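Local coordinates for protein O-methyltransferase, putative (Bacillus cereus, PDB 3DUW) that probably transfers the methyl group of S-adenosyl-L-methionine to a hydroxyl oxygen of an acceptor, and binds the product S-adenosyl-L-homocysteine, at residues P20-L25 / L76-S81; I98-I103 / V112-G117; D140-K143 / A148-E151; V168-E173 / D181-G186; T203-V208 / D214-A219. All blocks are in the same frame, centred on the assembly; numbering follows the deposited sequence.

Interaction 1 (P20-L25 / L76-S81)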
# COMPACT_ATOMS: atom_id res chain seq x y z
N PRO A 20 18.72 -0.29 -0.17
CA PRO A 20 20.16 -0.48 -0.39
C PRO A 20 20.48 -0.64 -1.87
O PRO A 20 19.69 -1.19 -2.64
CB PRO A 20 20.46 -1.74 0.41
CG PRO A 20 19.49 -1.65 1.55
CD PRO A 20 18.22 -1.23 0.85
N LYS A 21 21.65 -0.15 -2.27
CA LYS A 21 22.09 -0.25 -3.66
C LYS A 21 22.03 -1.71 -4.10
O LYS A 21 22.38 -2.62 -3.34
CB LYS A 21 23.52 0.29 -3.80
CG LYS A 21 23.63 1.79 -3.58
CD LYS A 21 22.90 2.58 -4.66
CE LYS A 21 22.91 4.07 -4.38
NZ LYS A 21 24.30 4.62 -4.29
N ASP A 22 21.57 -1.92 -5.33
CA ASP A 22 21.43 -3.27 -5.88
C ASP A 22 21.98 -3.29 -7.30
O ASP A 22 21.28 -2.92 -8.24
CB ASP A 22 19.95 -3.67 -5.89
CG ASP A 22 19.75 -5.14 -6.21
OD1 ASP A 22 20.47 -5.66 -7.09
OD2 ASP A 22 18.87 -5.77 -5.60
N SER A 23 23.22 -3.74 -7.46
CA SER A 23 23.84 -3.79 -8.78
C SER A 23 23.07 -4.67 -9.76
O SER A 23 23.07 -4.40 -10.97
CB SER A 23 25.29 -4.27 -8.67
OG SER A 23 25.35 -5.61 -8.20
N THR A 24 22.43 -5.71 -9.26
CA THR A 24 21.66 -6.61 -10.12
C THR A 24 20.50 -5.86 -10.78
O THR A 24 20.31 -5.95 -11.99
CB THR A 24 21.11 -7.81 -9.33
OG1 THR A 24 22.20 -8.62 -8.87
CG2 THR A 24 20.19 -8.65 -10.20
N LEU A 25 19.74 -5.12 -9.98
CA LEU A 25 18.62 -4.37 -10.53
C LEU A 25 19.08 -3.21 -11.40
O LEU A 25 18.39 -2.83 -12.35
CB LEU A 25 17.70 -3.87 -9.41
CG LEU A 25 16.82 -4.97 -8.82
CD1 LEU A 25 15.95 -4.40 -7.71
CD2 LEU A 25 15.94 -5.56 -9.92
N LEU A 76 8.78 -8.92 -7.11
CA LEU A 76 7.74 -9.84 -6.67
C LEU A 76 8.33 -11.19 -6.25
O LEU A 76 8.01 -11.72 -5.19
CB LEU A 76 6.71 -10.06 -7.78
CG LEU A 76 5.80 -8.86 -8.11
CD1 LEU A 76 5.08 -9.11 -9.42
CD2 LEU A 76 4.81 -8.65 -6.98
N ALA A 77 9.19 -11.74 -7.10
CA ALA A 77 9.80 -13.03 -6.82
C ALA A 77 10.63 -13.00 -5.54
O ALA A 77 10.68 -13.99 -4.80
CB ALA A 77 10.66 -13.46 -8.00
N ARG A 78 11.29 -11.88 -5.28
CA ARG A 78 12.11 -11.78 -4.08
C ARG A 78 11.28 -11.73 -2.80
O ARG A 78 11.83 -11.82 -1.70
CB ARG A 78 13.02 -10.55 -4.18
CG ARG A 78 14.17 -10.76 -5.15
CD ARG A 78 15.01 -9.51 -5.28
NE ARG A 78 16.24 -9.79 -6.00
CZ ARG A 78 17.16 -8.87 -6.29
NH1 ARG A 78 16.97 -7.61 -5.93
NH2 ARG A 78 18.26 -9.21 -6.95
N GLY A 79 9.96 -11.61 -2.95
CA GLY A 79 9.09 -11.59 -1.79
C GLY A 79 8.65 -12.98 -1.39
O GLY A 79 8.05 -13.18 -0.33
N LEU A 80 8.93 -13.96 -2.25
CA LEU A 80 8.57 -15.36 -2.00
C LEU A 80 9.57 -16.04 -1.06
O LEU A 80 10.67 -15.53 -0.85
CB LEU A 80 8.53 -16.13 -3.32
CG LEU A 80 7.58 -15.63 -4.42
CD1 LEU A 80 7.88 -16.36 -5.71
CD2 LEU A 80 6.13 -15.82 -4.00
N SER A 81 9.19 -17.20 -0.52
CA SER A 81 10.07 -17.93 0.40
C SER A 81 10.26 -19.42 0.10
O SER A 81 11.26 -19.83 -0.48
CB SER A 81 9.56 -17.76 1.84
OG SER A 81 8.26 -18.30 1.99
O HOH W 1 20.70 -8.19 -5.91
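Arg78 reaches Asp22 with the end of its guanidinium, and its side chain alone carries the second half of the contact. The tight part is a salt bridge, in which Arg78 NH1 donates to Asp22 OD2 at 2.7 Å with an N-H...O angle of 149°. The donor arrives on the syn side of OD2, and the two planes differ by just 16°, so the carboxylate meets the guanidinium edge nearly in its plane. An arginine chain extended from CG to NE makes this possible, since the nearest CA atoms, those of Leu25 and Arg78, stand 11.8 Å apart. Carbon contacts are looser: Thr24 CG2 is 3.8 Å from Arg78 NH2, and Leu25 CD1 is 3.8 Å from Arg78 NH1, both oblique to the guanidinium. A water marks the wetter side, donating to Asp22 OD1 at 2.8 Å and accepting a weak bond from Arg78 NH2. Arg78 also touches Gln51 of helix 44-57 and Leu108. The second carboxylate oxygen, OD1, accepts from Leu25 N at 3.0 Å, from above its plane. One aspartate thus divides its oxygens between an arginine and a backbone N-H, the latter a capping bond that makes Asp22 the N-cap of helix 23-34.

Interaction 2 (I98-I103 / V112-G117)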
# COMPACT_ATOMS: atom_id res chain seq x y z
N ILE A 98 14.16 -10.76 -23.01
CA ILE A 98 14.99 -9.86 -22.23
C ILE A 98 14.64 -10.09 -20.76
O ILE A 98 15.53 -10.16 -19.91
CB ILE A 98 14.77 -8.38 -22.63
CG1 ILE A 98 15.35 -8.15 -24.03
CG2 ILE A 98 15.41 -7.44 -21.61
CD1 ILE A 98 15.09 -6.77 -24.58
N ALA A 99 13.35 -10.24 -20.47
CA ALA A 99 12.90 -10.49 -19.10
C ALA A 99 13.50 -11.80 -18.57
O ALA A 99 14.02 -11.84 -17.46
CB ALA A 99 11.37 -10.54 -19.04
N ARG A 100 13.42 -12.86 -19.37
CA ARG A 100 13.98 -14.15 -18.95
C ARG A 100 15.46 -14.00 -18.64
O ARG A 100 15.96 -14.58 -17.69
CB ARG A 100 13.80 -15.20 -20.05
CG ARG A 100 12.36 -15.59 -20.30
CD ARG A 100 12.24 -16.80 -21.23
NE ARG A 100 10.84 -17.08 -21.52
CZ ARG A 100 10.18 -16.60 -22.57
NH1 ARG A 100 10.78 -15.82 -23.46
NH2 ARG A 100 8.88 -16.86 -22.70
N SER A 101 16.15 -13.20 -19.45
CA SER A 101 17.58 -12.97 -19.28
C SER A 101 17.86 -12.21 -17.99
O SER A 101 18.78 -12.56 -17.24
CB SER A 101 18.14 -12.21 -20.48
OG SER A 101 17.87 -12.92 -21.68
N ASN A 102 17.05 -11.19 -17.71
CA ASN A 102 17.23 -10.41 -16.49
C ASN A 102 16.89 -11.25 -15.27
O ASN A 102 17.58 -11.19 -14.26
CB ASN A 102 16.35 -9.16 -16.52
CG ASN A 102 16.87 -8.10 -17.47
OD1 ASN A 102 18.08 -7.98 -17.65
ND2 ASN A 102 15.97 -7.32 -18.05
N ILE A 103 15.83 -12.03 -15.38
CA ILE A 103 15.41 -12.89 -14.28
C ILE A 103 16.49 -13.93 -14.00
O ILE A 103 16.76 -14.27 -12.84
CB ILE A 103 14.07 -13.58 -14.62
CG1 ILE A 103 12.96 -12.53 -14.63
CG2 ILE A 103 13.76 -14.68 -13.61
CD1 ILE A 103 11.62 -13.03 -15.14
N VAL A 112 10.54 -18.25 -11.39
CA VAL A 112 9.73 -17.53 -12.36
C VAL A 112 9.57 -18.17 -13.72
O VAL A 112 10.54 -18.66 -14.30
CB VAL A 112 10.30 -16.11 -12.58
CG1 VAL A 112 9.37 -15.31 -13.48
CG2 VAL A 112 10.50 -15.41 -11.25
N GLU A 113 8.34 -18.13 -14.22
CA GLU A 113 8.01 -18.65 -15.54
C GLU A 113 7.47 -17.48 -16.35
O GLU A 113 6.49 -16.84 -15.96
CB GLU A 113 6.93 -19.74 -15.45
CG GLU A 113 6.33 -20.11 -16.80
CD GLU A 113 5.35 -21.27 -16.71
OE1 GLU A 113 4.43 -21.20 -15.87
OE2 GLU A 113 5.51 -22.23 -17.48
N VAL A 114 8.13 -17.18 -17.46
CA VAL A 114 7.69 -16.10 -18.34
C VAL A 114 7.00 -16.77 -19.53
O VAL A 114 7.62 -17.56 -20.24
CB VAL A 114 8.89 -15.27 -18.88
CG1 VAL A 114 8.38 -14.19 -19.83
CG2 VAL A 114 9.65 -14.64 -17.73
N ARG A 115 5.72 -16.46 -19.73
CA ARG A 115 4.98 -17.05 -20.84
C ARG A 115 4.74 -16.00 -21.92
O ARG A 115 4.13 -14.96 -21.67
CB ARG A 115 3.64 -17.62 -20.37
CG ARG A 115 2.88 -18.33 -21.48
CD ARG A 115 1.64 -19.07 -20.99
NE ARG A 115 1.94 -20.08 -19.99
CZ ARG A 115 1.38 -21.29 -19.94
NH1 ARG A 115 0.48 -21.64 -20.85
NH2 ARG A 115 1.71 -22.14 -18.98
N THR A 116 5.23 -16.27 -23.12
CA THR A 116 5.09 -15.35 -24.24
C THR A 116 3.75 -15.51 -24.94
O THR A 116 3.29 -16.62 -25.18
CB THR A 116 6.19 -15.57 -25.29
OG1 THR A 116 7.47 -15.42 -24.66
CG2 THR A 116 6.06 -14.56 -26.41
N GLY A 117 3.13 -14.37 -25.26
CA GLY A 117 1.85 -14.40 -25.95
C GLY A 117 0.88 -13.38 -25.40
O GLY A 117 1.14 -12.75 -24.36
O HOH W 2 10.67 -18.63 -18.60
O HOH W 3 9.76 -14.68 -26.09
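The guanidinium of Arg100 carries Val114 CG1 over one face, 3.8 Å above the plane and offset toward the rim, and meets Thr116 and two waters at its edges. Its NH2 gives two hydrogen bonds. The one to Thr116 OG1 is 2.8 Å long, nearly straight at 164°, and lies in the guanidinium plane. The other, to Val114 O, measures 2.9 Å, and its donor stands 55° out of the carbonyl plane. One water links Arg100 NH1 with Thr116 OG1; another accepts from Val114 N and, weakly, from Arg100 NE. Asp97 holds NH1 by a salt bridge. One turn further along the helix, Ile103 points its CD1 between two valines, 3.6 Å from Val112 CG1 and 3.6 Å from Val114 CG2; its CG1 lies anti to the carbonyl carbon (chi1 -69°), and an extended chi2 then carries CD1 to them. Helix 93-105 and strand 112-116 belong to one beta-alpha-beta unit, and their short segments run antiparallel with axes 9.1 Å apart. Backbone bonds to strand 85-90 are made by Glu113 and Arg115, whereas the N and O of Val114 turn to the outer edge of the sheet within this chain. Arg100 and a water therefore satisfy edge-strand polar groups that no neighbouring strand of the chain takes up.

Interaction 3 (D140-K143 / A148-E151). With SAH (S-adenosyl-L-homocysteine), chain C.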
# COMPACT_ATOMS: atom_id res chain seq x y z
N ASP A 140 -0.50 -5.26 -14.85
CA ASP A 140 0.32 -4.15 -15.32
C ASP A 140 0.71 -4.29 -16.79
O ASP A 140 1.89 -4.17 -17.14
CB ASP A 140 1.57 -4.08 -14.44
CG ASP A 140 2.35 -2.79 -14.62
OD1 ASP A 140 1.73 -1.75 -14.93
OD2 ASP A 140 3.58 -2.82 -14.43
N ALA A 141 -0.27 -4.53 -17.65
CA ALA A 141 -0.02 -4.69 -19.07
C ALA A 141 -0.73 -3.58 -19.85
O ALA A 141 -0.53 -2.40 -19.57
CB ALA A 141 -0.49 -6.07 -19.53
N ASP A 142 -1.52 -3.96 -20.85
CA ASP A 142 -2.27 -2.99 -21.63
C ASP A 142 -3.54 -2.71 -20.84
O ASP A 142 -4.41 -3.56 -20.72
CB ASP A 142 -2.58 -3.53 -23.04
CG ASP A 142 -3.22 -4.91 -23.02
OD1 ASP A 142 -2.80 -5.77 -22.22
OD2 ASP A 142 -4.14 -5.13 -23.84
N LYS A 143 -3.62 -1.51 -20.28
CA LYS A 143 -4.74 -1.14 -19.44
C LYS A 143 -6.10 -1.15 -20.12
O LYS A 143 -7.13 -1.24 -19.45
CB LYS A 143 -4.46 0.21 -18.77
CG LYS A 143 -3.08 0.28 -18.09
CD LYS A 143 -2.80 -0.94 -17.21
CE LYS A 143 -1.50 -0.81 -16.40
NZ LYS A 143 -0.23 -0.83 -17.18
N ALA A 148 -11.11 -7.34 -18.74
CA ALA A 148 -10.96 -8.76 -19.00
C ALA A 148 -9.94 -9.40 -18.05
O ALA A 148 -10.15 -10.51 -17.57
CB ALA A 148 -10.53 -8.99 -20.46
N TYR A 149 -8.84 -8.69 -17.78
CA TYR A 149 -7.83 -9.23 -16.88
C TYR A 149 -8.38 -9.36 -15.47
O TYR A 149 -8.04 -10.29 -14.75
CB TYR A 149 -6.57 -8.36 -16.88
CG TYR A 149 -5.88 -8.29 -18.23
CD1 TYR A 149 -5.90 -9.37 -19.11
CD2 TYR A 149 -5.21 -7.13 -18.63
CE1 TYR A 149 -5.27 -9.31 -20.35
CE2 TYR A 149 -4.57 -7.06 -19.86
CZ TYR A 149 -4.61 -8.15 -20.72
OH TYR A 149 -4.01 -8.07 -21.95
N PHE A 150 -9.24 -8.43 -15.07
CA PHE A 150 -9.84 -8.48 -13.74
C PHE A 150 -10.74 -9.72 -13.64
O PHE A 150 -10.70 -10.43 -12.64
CB PHE A 150 -10.67 -7.22 -13.46
CG PHE A 150 -11.47 -7.28 -12.19
CD1 PHE A 150 -10.84 -7.53 -10.97
CD2 PHE A 150 -12.84 -7.12 -12.21
CE1 PHE A 150 -11.58 -7.62 -9.79
CE2 PHE A 150 -13.59 -7.20 -11.04
CZ PHE A 150 -12.96 -7.45 -9.82
N GLU A 151 -11.53 -9.97 -14.67
CA GLU A 151 -12.40 -11.13 -14.66
C GLU A 151 -11.58 -12.42 -14.59
O GLU A 151 -11.95 -13.36 -13.88
CB GLU A 151 -13.30 -11.14 -15.90
CG GLU A 151 -14.37 -10.05 -15.86
CD GLU A 151 -15.31 -10.19 -14.68
OE1 GLU A 151 -15.84 -11.30 -14.48
OE2 GLU A 151 -15.52 -9.20 -13.95
N SAH C . 5.18 -4.46 -14.76
CA SAH C . 6.47 -4.35 -15.53
CB SAH C . 6.28 -3.50 -16.75
CG SAH C . 5.28 -3.97 -17.78
SD SAH C . 5.01 -2.61 -19.00
C SAH C . 7.52 -3.64 -14.61
O SAH C . 7.16 -3.24 -13.50
OXT SAH C . 8.71 -3.53 -15.07
C5' SAH C . 3.61 -3.25 -19.83
C4' SAH C . 3.96 -4.60 -20.62
O4' SAH C . 2.69 -4.93 -21.18
C3' SAH C . 4.87 -4.47 -21.84
O3' SAH C . 6.03 -5.28 -21.72
C2' SAH C . 3.91 -4.87 -23.03
O2' SAH C . 4.60 -5.46 -24.12
C1' SAH C . 2.92 -5.78 -22.34
N9 SAH C . 1.75 -6.00 -22.97
C8 SAH C . 0.92 -5.20 -23.72
N7 SAH C . -0.15 -5.77 -24.17
C5 SAH C . -0.06 -7.10 -23.69
C6 SAH C . -0.94 -8.23 -23.85
N6 SAH C . -2.09 -8.19 -24.54
N1 SAH C . -0.52 -9.39 -23.24
C2 SAH C . 0.64 -9.48 -22.52
N3 SAH C . 1.51 -8.42 -22.34
C4 SAH C . 1.10 -7.27 -22.96
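Tyr149, on helix 146-155, meets Ala141 and Asp142 in the loop that follows strand 136-139, in the cofactor site of a Rossmann-like methyltransferase fold. Along the helix segment, Ala148 comes first and packs on Leu120 of helix 119-128. Tyr149 comes next and makes the contact. Its OH donates to Asp142 OD1 at 2.6 Å, a short bond that uses the syn lone pair of the carboxylate. OD1 lies in the ring plane at the ring edge, while carboxylate and ring planes are turned 67° apart, so the aspartate stands steeply across the phenol. Asp142 attains this position with CG lying between its backbone N and carbonyl carbon (chi1 51°), and the end of the side chain comes nearer the helix than the direction of its CB would suggest. Ala141 CB touches the ring more loosely, 4.2 Å from Tyr149 CE2, and Ala119, Leu120, Leu123 and Ile65 pack round the same side chain. Phe150 is turned to Leu193 and Ile194 of helix 182-196, and Glu151 also rests on Leu193.

The loop is shaped from within by Lys143. Its chain curls back so that NZ donates to Ala141 O at 2.9 Å and forms a salt bridge with Asp140 OD1 at 3.1 Å. The other oxygen of Asp140, OD2, faces the amino group of S-adenosyl-L-homocysteine; their modelled separation is too short to be taken at face value. At the adenine end the tyrosine-aspartate pair lies along the base, with Tyr149 OH 3.2 Å from N6 and Asp142 OD1 3.3 Å from N7.

Interaction 4 (V168-E173 / D181-G186)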
# COMPACT_ATOMS: atom_id res chain seq x y z
N VAL A 168 -3.66 3.37 -12.56
CA VAL A 168 -5.10 3.57 -12.66
C VAL A 168 -5.59 4.98 -12.33
O VAL A 168 -6.77 5.17 -12.04
CB VAL A 168 -5.85 2.53 -11.80
CG1 VAL A 168 -5.56 1.13 -12.32
CG2 VAL A 168 -5.43 2.66 -10.34
N VAL A 169 -4.69 5.96 -12.39
CA VAL A 169 -5.05 7.36 -12.14
C VAL A 169 -4.65 8.17 -13.37
O VAL A 169 -5.38 9.07 -13.81
CB VAL A 169 -4.37 7.90 -10.86
CG1 VAL A 169 -4.50 9.41 -10.78
CG2 VAL A 169 -5.03 7.26 -9.65
N ARG A 170 -3.48 7.84 -13.92
CA ARG A 170 -2.97 8.45 -15.15
C ARG A 170 -3.08 9.97 -15.25
O ARG A 170 -3.82 10.51 -16.08
CB ARG A 170 -3.67 7.77 -16.33
CG ARG A 170 -3.86 6.26 -16.13
CD ARG A 170 -4.40 5.57 -17.37
NE ARG A 170 -3.42 5.53 -18.45
CZ ARG A 170 -2.44 4.63 -18.55
NH1 ARG A 170 -2.29 3.67 -17.65
NH2 ARG A 170 -1.60 4.70 -19.57
N GLU A 171 -2.33 10.64 -14.39
CA GLU A 171 -2.28 12.10 -14.33
C GLU A 171 -3.64 12.75 -14.08
O GLU A 171 -3.87 13.91 -14.43
CB GLU A 171 -1.64 12.65 -15.61
CG GLU A 171 -0.25 12.07 -15.86
CD GLU A 171 0.51 12.80 -16.95
OE1 GLU A 171 -0.06 13.02 -18.04
OE2 GLU A 171 1.69 13.14 -16.71
N GLY A 172 -4.54 11.99 -13.45
CA GLY A 172 -5.86 12.50 -13.13
C GLY A 172 -6.91 12.34 -14.22
O GLY A 172 -8.07 12.69 -14.01
N GLU A 173 -6.51 11.81 -15.37
CA GLU A 173 -7.44 11.63 -16.48
C GLU A 173 -8.52 10.59 -16.22
O GLU A 173 -9.53 10.53 -16.93
CB GLU A 173 -6.67 11.28 -17.75
CG GLU A 173 -5.85 12.43 -18.31
CD GLU A 173 -5.00 12.02 -19.50
OE1 GLU A 173 -5.53 11.32 -20.38
OE2 GLU A 173 -3.82 12.41 -19.55
N ASP A 181 -8.66 8.37 -24.76
CA ASP A 181 -7.58 7.43 -24.49
C ASP A 181 -8.16 6.08 -24.10
O ASP A 181 -8.80 5.95 -23.05
CB ASP A 181 -6.71 7.97 -23.34
CG ASP A 181 -5.41 7.20 -23.18
OD1 ASP A 181 -5.38 5.99 -23.48
OD2 ASP A 181 -4.41 7.81 -22.74
N PRO A 182 -7.95 5.04 -24.93
CA PRO A 182 -8.49 3.72 -24.61
C PRO A 182 -8.00 3.15 -23.28
O PRO A 182 -8.66 2.30 -22.67
CB PRO A 182 -8.07 2.87 -25.82
CG PRO A 182 -6.80 3.53 -26.25
CD PRO A 182 -7.14 4.99 -26.16
N ARG A 183 -6.83 3.61 -22.83
CA ARG A 183 -6.27 3.15 -21.57
C ARG A 183 -7.07 3.74 -20.41
O ARG A 183 -7.29 3.09 -19.39
CB ARG A 183 -4.80 3.54 -21.48
CG ARG A 183 -3.95 2.89 -22.55
CD ARG A 183 -2.56 3.49 -22.62
NE ARG A 183 -2.62 4.90 -22.98
CZ ARG A 183 -1.55 5.67 -23.17
NH1 ARG A 183 -0.34 5.16 -23.03
NH2 ARG A 183 -1.70 6.94 -23.50
N VAL A 184 -7.50 4.99 -20.57
CA VAL A 184 -8.29 5.66 -19.55
C VAL A 184 -9.67 4.99 -19.48
O VAL A 184 -10.19 4.74 -18.39
CB VAL A 184 -8.47 7.17 -19.87
CG1 VAL A 184 -9.49 7.79 -18.92
CG2 VAL A 184 -7.13 7.88 -19.73
N GLN A 185 -10.26 4.70 -20.63
CA GLN A 185 -11.57 4.05 -20.64
C GLN A 185 -11.45 2.66 -20.02
O GLN A 185 -12.31 2.25 -19.24
CB GLN A 185 -12.12 3.97 -22.07
CG GLN A 185 -12.40 5.34 -22.69
CD GLN A 185 -13.47 6.13 -21.95
OE1 GLN A 185 -13.58 7.35 -22.11
NE2 GLN A 185 -14.27 5.44 -21.15
N GLY A 186 -10.37 1.95 -20.34
CA GLY A 186 -10.17 0.63 -19.78
C GLY A 186 -10.09 0.65 -18.26
O GLY A 186 -10.65 -0.21 -17.59
O HOH W 4 -3.26 7.54 -20.21
O HOH W 5 -4.27 10.64 -22.72
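Arg170 and Arg183 cross at about a right angle, each laying part of itself over a flat face of the other. Arg183 CB sits 3.6 Å above the Arg170 guanidinium, offset toward the rim. In return, Arg170 NH2 comes over one face of the Arg183 guanidinium and lies 3.4 Å from Arg183 CD. Both chains bend at chi3, in opposite senses (70° in Arg170, -63° in Arg183), and the two groups overlap with their planes 49° apart. Two like charges are thereby brought close, and the carboxylate of Asp181 probably eases this. Arg183 grips that acid side-on: NE donates to OD1 almost straight, at 3.0 Å, and NH2 donates to OD2 at 2.9 Å. Arg170 reaches the same acid through a water, which accepts from Arg170 NE and donates to Asp181 OD2; its NH1 is bonded to Asn167 O. A second water donates both to Glu173 OE1 and to Asp181 OD2, bridging two acids.

Val184 packs its two methyls against Glu173. Its CG1 approaches Glu173 O at 3.4 Å and its CG2 lies 3.8 Å from Glu173 OE1, crossing the extended glutamate at about a right angle.

Asp181 OD1 has a further task, accepting from Arg183 N at 2.9 Å on its anti side. The aspartate is therefore the N-cap of helix 182-196; cap and salt bridge order the first turn of that helix, while the two waters on OD2 link it to Arg170 and Glu173 in the loop after strand 162-166.

Interaction 5 (T203-V208 / D214-A219); sequences TALQTV and DGFIMA
Phe216 turns its ring toward the neighbouring strand because CG lies between the backbone N and the carbonyl carbon (chi1 69°), and Thr207 answers with CG2 set anti to its carbonyl carbon (OG1 chi1 67°). That methyl then meets the ring at its edge, in plane, 4.0 Å from Phe216 CE1. Leu205, directly opposite in the ladder, runs alongside and points the same way, its CB 3.9 Å from Phe216 CE1. On the other face of the sheet, Ala204 CB packs 3.7 Å from Ile217 CG1, and helix 182-196 covers Ile217 through Phe190, Tyr191 and Ile194. Gly215 pairs with Gln206, their CA atoms 4.0 Å apart, and Leu205 O lies 3.1 Å from Gly215 CA.

Strands 200-209 and 214-221 form an antiparallel beta hairpin. Thr203 with Met218, Leu205 with Phe216 and Thr207 with Asp214 are hydrogen-bonded pairs, each closed by two backbone bonds. The shortest runs from Thr207 N to Asp214 O at 2.8 Å, its donor 46° out of the carbonyl plane. The Asp214 carboxylate accepts from the backbone N of Val169 and Arg170 and from Asn167.

Alternation of bonding leaves Gln206 and Val208 turning their backbone polar groups to the far edge, where residues 206-208 continue in an antiparallel ladder with the second subunit. Gln206 OE1 is hydrogen-bonded to Tyr213 OH of its own chain, while NE2 bonds Asp11 OD1 and Trp7 O of the second subunit, and Thr203 OG1 bonds Thr45 O of that subunit. The chemistry of the hairpin thus implies a dimer whose sheet runs on across the interface.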
# COMPACT_ATOMS: atom_id res chain seq x y z
N THR A 203 -9.67 -0.39 -2.82
CA THR A 203 -9.42 1.02 -2.63
C THR A 203 -8.39 1.39 -3.68
O THR A 203 -7.86 0.52 -4.38
CB THR A 203 -8.86 1.36 -1.22
OG1 THR A 203 -8.87 2.79 -1.07
CG2 THR A 203 -7.43 0.85 -1.06
N ALA A 204 -8.12 2.68 -3.81
CA ALA A 204 -7.10 3.14 -4.74
C ALA A 204 -6.41 4.34 -4.13
O ALA A 204 -7.05 5.21 -3.53
CB ALA A 204 -7.72 3.54 -6.08
N LEU A 205 -5.09 4.37 -4.24
CA LEU A 205 -4.31 5.49 -3.74
C LEU A 205 -3.66 6.18 -4.93
O LEU A 205 -3.19 5.51 -5.86
CB LEU A 205 -3.22 5.04 -2.76
CG LEU A 205 -3.66 4.40 -1.44
CD1 LEU A 205 -2.44 4.10 -0.58
CD2 LEU A 205 -4.61 5.33 -0.70
N GLN A 206 -3.67 7.50 -4.92
CA GLN A 206 -3.04 8.27 -5.98
C GLN A 206 -1.61 8.47 -5.49
O GLN A 206 -1.39 8.78 -4.32
CB GLN A 206 -3.69 9.64 -6.14
CG GLN A 206 -5.19 9.60 -6.36
CD GLN A 206 -5.76 11.00 -6.49
OE1 GLN A 206 -5.34 11.77 -7.36
NE2 GLN A 206 -6.70 11.34 -5.63
N THR A 207 -0.64 8.28 -6.37
CA THR A 207 0.75 8.44 -5.98
C THR A 207 1.50 9.39 -6.90
O THR A 207 1.10 9.61 -8.04
CB THR A 207 1.52 7.10 -6.00
OG1 THR A 207 1.64 6.62 -7.35
CG2 THR A 207 0.80 6.06 -5.16
N VAL A 208 2.57 9.96 -6.38
CA VAL A 208 3.43 10.81 -7.18
C VAL A 208 4.85 10.33 -6.90
O VAL A 208 5.11 9.69 -5.88
CB VAL A 208 3.31 12.32 -6.83
CG1 VAL A 208 1.94 12.83 -7.25
CG2 VAL A 208 3.55 12.57 -5.35
N ASP A 214 0.21 9.31 -10.77
CA ASP A 214 -0.55 8.13 -11.17
C ASP A 214 -1.19 7.52 -9.92
O ASP A 214 -1.61 8.24 -9.02
CB ASP A 214 0.38 7.12 -11.86
CG ASP A 214 -0.33 6.29 -12.92
OD1 ASP A 214 -1.57 6.13 -12.85
OD2 ASP A 214 0.37 5.79 -13.83
N GLY A 215 -1.26 6.19 -9.86
CA GLY A 215 -1.87 5.56 -8.71
C GLY A 215 -2.14 4.09 -8.94
O GLY A 215 -1.97 3.58 -10.04
N PHE A 216 -2.59 3.41 -7.89
CA PHE A 216 -2.87 1.99 -7.98
C PHE A 216 -4.10 1.57 -7.19
O PHE A 216 -4.51 2.23 -6.23
CB PHE A 216 -1.68 1.17 -7.49
CG PHE A 216 -1.42 1.28 -6.01
CD1 PHE A 216 -0.79 2.40 -5.47
CD2 PHE A 216 -1.83 0.26 -5.14
CE1 PHE A 216 -0.57 2.51 -4.09
CE2 PHE A 216 -1.62 0.36 -3.77
CZ PHE A 216 -0.98 1.49 -3.24
N ILE A 217 -4.67 0.45 -7.62
CA ILE A 217 -5.81 -0.14 -6.95
C ILE A 217 -5.30 -1.36 -6.19
O ILE A 217 -4.42 -2.09 -6.67
CB ILE A 217 -6.88 -0.61 -7.97
CG1 ILE A 217 -7.81 0.55 -8.33
CG2 ILE A 217 -7.67 -1.80 -7.41
CD1 ILE A 217 -8.69 0.29 -9.54
N MSE A 218 -5.80 -1.55 -4.98
CA MSE A 218 -5.46 -2.72 -4.18
C MSE A 218 -6.81 -3.31 -3.81
O MSE A 218 -7.65 -2.65 -3.19
CB MSE A 218 -4.67 -2.35 -2.92
CG MSE A 218 -4.30 -3.58 -2.08
SE MSE A 218 -3.02 -3.24 -0.67
CE MSE A 218 -4.26 -2.65 0.69
N ALA A 219 -7.02 -4.56 -4.23
CA ALA A 219 -8.27 -5.25 -3.98
C ALA A 219 -8.03 -6.60 -3.32
O ALA A 219 -6.97 -7.21 -3.49
CB ALA A 219 -9.01 -5.45 -5.30

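In the fold
From the N terminus the five contacts follow in series, none enclosing or crossing another. Interaction 1 closes the longest loop, 50 residues holding helix 44-57 and strand 61-65. Interaction 2 spans the short connection between helix 93-105 and the outermost strand of that half of the sheet, and touches interaction 1 where Ala77 packs on Val112. Interaction 3 closes a four-residue turn at the cofactor, about 7 Å from interaction 2 at the nearest atoms. Lys143 then packs against Arg170, leading to interaction 4. Interactions 4 and 5 are joined by probable hydrogen bonds, Arg170 N to Asp214 OD1 and Val168 N to Gly215 O, tying the loop after strand 162-166 to the hairpin.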